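Local coordinates for uncharacterized protein (PDB 1L1S) that is of unknown function but belongs to the DsrE/DsrF-like family, whose better-known members take part in sulfur transfer and sulfur oxidation, at residues 68-74 against 90-96. Sequence-based numbering, arbitrary orientation.
Sequences RFCACSN and VDVVSSG
Arg68 meets Asp91 across the start of two parallel strands, 68-72 and 91-93. Its chain runs extended with CG anti to the backbone N (chi1 -177°), which carries NE to the carboxylate. Arg68 NE donates to Asp91 OD2 at 2.9 Å, nearly in the guanidinium plane and onto the anti lone pair. The guanidinium and carboxylate planes are 58° apart, and one hydrogen bond, through NE, joins them. Arg68 NH1 pairs with Glu38 on the next strand, and Cys70 SG sits above one guanidinium face, offset toward its rim. With an alanine at this position, Asp91 and Glu38 would probably lose the positive group they share, and Cys70 SG the flat group beside it. Phe69 O accepts from Asp91 N at 2.9 Å, while the Phe69 ring packs on Val59 and Leu62 of helix 56-64. Val90 CG1 rests against the same carbonyl oxygen. Cys70 CB packs on Val93 CG1 at 3.8 Å, on the face that carries Asp91. Ala71 bonds through both backbone groups: its N to Asp91 O at 2.8 Å, its O to Val93 N at 2.9 Å. Cys72 places SG anti to its own N (chi1 -174°), where it accepts from Gly96 N at 3.1 Å, at the start of helix 96-105. Ser95 N-caps that helix through OG to Gly98 N. Ser73 N closes the strand pairing on Val93 O at 2.8 Å. The two strands and helix 73-78 form a beta-alpha-beta unit at one edge of the parallel sheet within the chain. Beyond it, Ser94 OG bonds Asp31 of the second subunit. Backbone bonds set the strand register. A charged pair joins the strands where they begin, and past their end the Cys72 sulfur, acting as an acceptor, takes the first N-H of helix 96-105.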
loop_
_atom_site.group_PDB
_atom_site.type_symbol
_atom_site.label_atom_id
_atom_site.label_comp_id
_atom_site.label_asym_id
_atom_site.label_seq_id
_atom_site.Cartn_x
_atom_site.Cartn_y
_atom_site.Cartn_z
ATOM N N ARG A 68 8.029 4.234 -17.130
ATOM C CA ARG A 68 9.090 3.256 -16.997
ATOM C C ARG A 68 8.666 2.042 -16.150
ATOM O O ARG A 68 8.401 2.162 -14.949
ATOM C CB ARG A 68 10.325 3.916 -16.366
ATOM C CG ARG A 68 11.521 2.997 -16.243
ATOM C CD ARG A 68 12.626 3.609 -15.376
ATOM N NE ARG A 68 13.817 2.762 -15.352
ATOM C CZ ARG A 68 14.730 2.776 -14.385
ATOM N NH1 ARG A 68 14.586 3.593 -13.350
ATOM N NH2 ARG A 68 15.794 1.983 -14.460
ATOM N N PHE A 69 8.606 0.875 -16.782
ATOM C CA PHE A 69 8.258 -0.343 -16.061
ATOM C C PHE A 69 9.563 -1.020 -15.650
ATOM O O PHE A 69 10.476 -1.156 -16.460
ATOM C CB PHE A 69 7.426 -1.279 -16.939
ATOM C CG PHE A 69 6.049 -0.762 -17.218
ATOM C CD1 PHE A 69 5.833 0.180 -18.219
ATOM C CD2 PHE A 69 4.962 -1.210 -16.474
ATOM C CE1 PHE A 69 4.564 0.663 -18.474
ATOM C CE2 PHE A 69 3.686 -0.732 -16.723
ATOM C CZ PHE A 69 3.485 0.203 -17.724
ATOM N N CYS A 70 9.633 -1.432 -14.388
ATOM C CA CYS A 70 10.817 -2.065 -13.819
ATOM C C CYS A 70 10.535 -3.458 -13.269
ATOM O O CYS A 70 9.615 -3.643 -12.478
ATOM C CB CYS A 70 11.365 -1.190 -12.692
ATOM S SG CYS A 70 11.567 0.551 -13.153
ATOM N N ALA A 71 11.339 -4.428 -13.694
ATOM C CA ALA A 71 11.214 -5.812 -13.251
ATOM C C ALA A 71 12.307 -6.056 -12.215
ATOM O O ALA A 71 13.376 -5.451 -12.278
ATOM C CB ALA A 71 11.381 -6.760 -14.435
ATOM N N CYS A 72 12.029 -6.935 -11.260
ATOM C CA CYS A 72 12.971 -7.232 -10.193
ATOM C C CYS A 72 13.997 -8.278 -10.614
ATOM O O CYS A 72 13.646 -9.412 -10.950
ATOM C CB CYS A 72 12.205 -7.710 -8.958
ATOM S SG CYS A 72 13.234 -7.953 -7.520
ATOM N N SER A 73 15.267 -7.882 -10.591
ATOM C CA SER A 73 16.374 -8.756 -10.976
ATOM C C SER A 73 16.365 -10.087 -10.222
ATOM O O SER A 73 16.735 -11.120 -10.776
ATOM C CB SER A 73 17.709 -8.034 -10.736
ATOM O OG SER A 73 18.825 -8.782 -11.201
ATOM N N ASN A 74 15.933 -10.056 -8.965
ATOM C CA ASN A 74 15.886 -11.253 -8.125
ATOM C C ASN A 74 14.690 -12.138 -8.453
ATOM O O ASN A 74 14.848 -13.309 -8.811
ATOM C CB ASN A 74 15.839 -10.850 -6.647
ATOM C CG ASN A 74 17.057 -10.038 -6.225
ATOM O OD1 ASN A 74 17.031 -9.332 -5.212
ATOM N ND2 ASN A 74 18.137 -10.141 -7.001
ATOM N N VAL A 90 10.910 -2.556 -21.182
ATOM C CA VAL A 90 10.869 -2.831 -19.754
ATOM C C VAL A 90 12.292 -2.887 -19.239
ATOM O O VAL A 90 13.134 -3.585 -19.810
ATOM C CB VAL A 90 10.195 -4.191 -19.448
ATOM C CG1 VAL A 90 10.133 -4.409 -17.928
ATOM C CG2 VAL A 90 8.802 -4.229 -20.052
ATOM N N ASP A 91 12.556 -2.163 -18.159
ATOM C CA ASP A 91 13.881 -2.133 -17.560
ATOM C C ASP A 91 13.952 -3.064 -16.369
ATOM O O ASP A 91 12.935 -3.442 -15.796
ATOM C CB ASP A 91 14.244 -0.722 -17.097
ATOM C CG ASP A 91 14.234 0.288 -18.229
ATOM O OD1 ASP A 91 14.449 -0.109 -19.407
ATOM O OD2 ASP A 91 14.025 1.486 -17.933
ATOM N N VAL A 92 15.166 -3.417 -15.994
ATOM C CA VAL A 92 15.402 -4.309 -14.880
ATOM C C VAL A 92 16.146 -3.553 -13.790
ATOM O O VAL A 92 17.114 -2.839 -14.062
ATOM C CB VAL A 92 16.254 -5.523 -15.313
ATOM C CG1 VAL A 92 16.492 -6.447 -14.139
ATOM C CG2 VAL A 92 15.548 -6.280 -16.414
ATOM N N VAL A 93 15.662 -3.680 -12.560
ATOM C CA VAL A 93 16.310 -3.040 -11.426
ATOM C C VAL A 93 16.856 -4.185 -10.604
ATOM O O VAL A 93 16.379 -5.312 -10.717
ATOM C CB VAL A 93 15.320 -2.185 -10.585
ATOM C CG1 VAL A 93 14.909 -0.957 -11.375
ATOM C CG2 VAL A 93 14.102 -3.013 -10.185
ATOM N N SER A 94 17.866 -3.904 -9.793
ATOM C CA SER A 94 18.479 -4.939 -8.985
ATOM C C SER A 94 17.514 -5.556 -7.973
ATOM O O SER A 94 17.611 -6.740 -7.669
ATOM C CB SER A 94 19.714 -4.374 -8.275
ATOM O OG SER A 94 19.416 -3.153 -7.621
ATOM N N SER A 95 16.585 -4.752 -7.462
ATOM C CA SER A 95 15.606 -5.210 -6.476
ATOM C C SER A 95 14.336 -4.372 -6.541
ATOM O O SER A 95 14.399 -3.145 -6.501
ATOM C CB SER A 95 16.178 -5.097 -5.068
ATOM O OG SER A 95 15.136 -5.185 -4.106
ATOM N N GLY A 96 13.190 -5.035 -6.626
ATOM C CA GLY A 96 11.926 -4.321 -6.694
ATOM C C GLY A 96 11.703 -3.477 -5.454
ATOM O O GLY A 96 11.537 -2.263 -5.556
#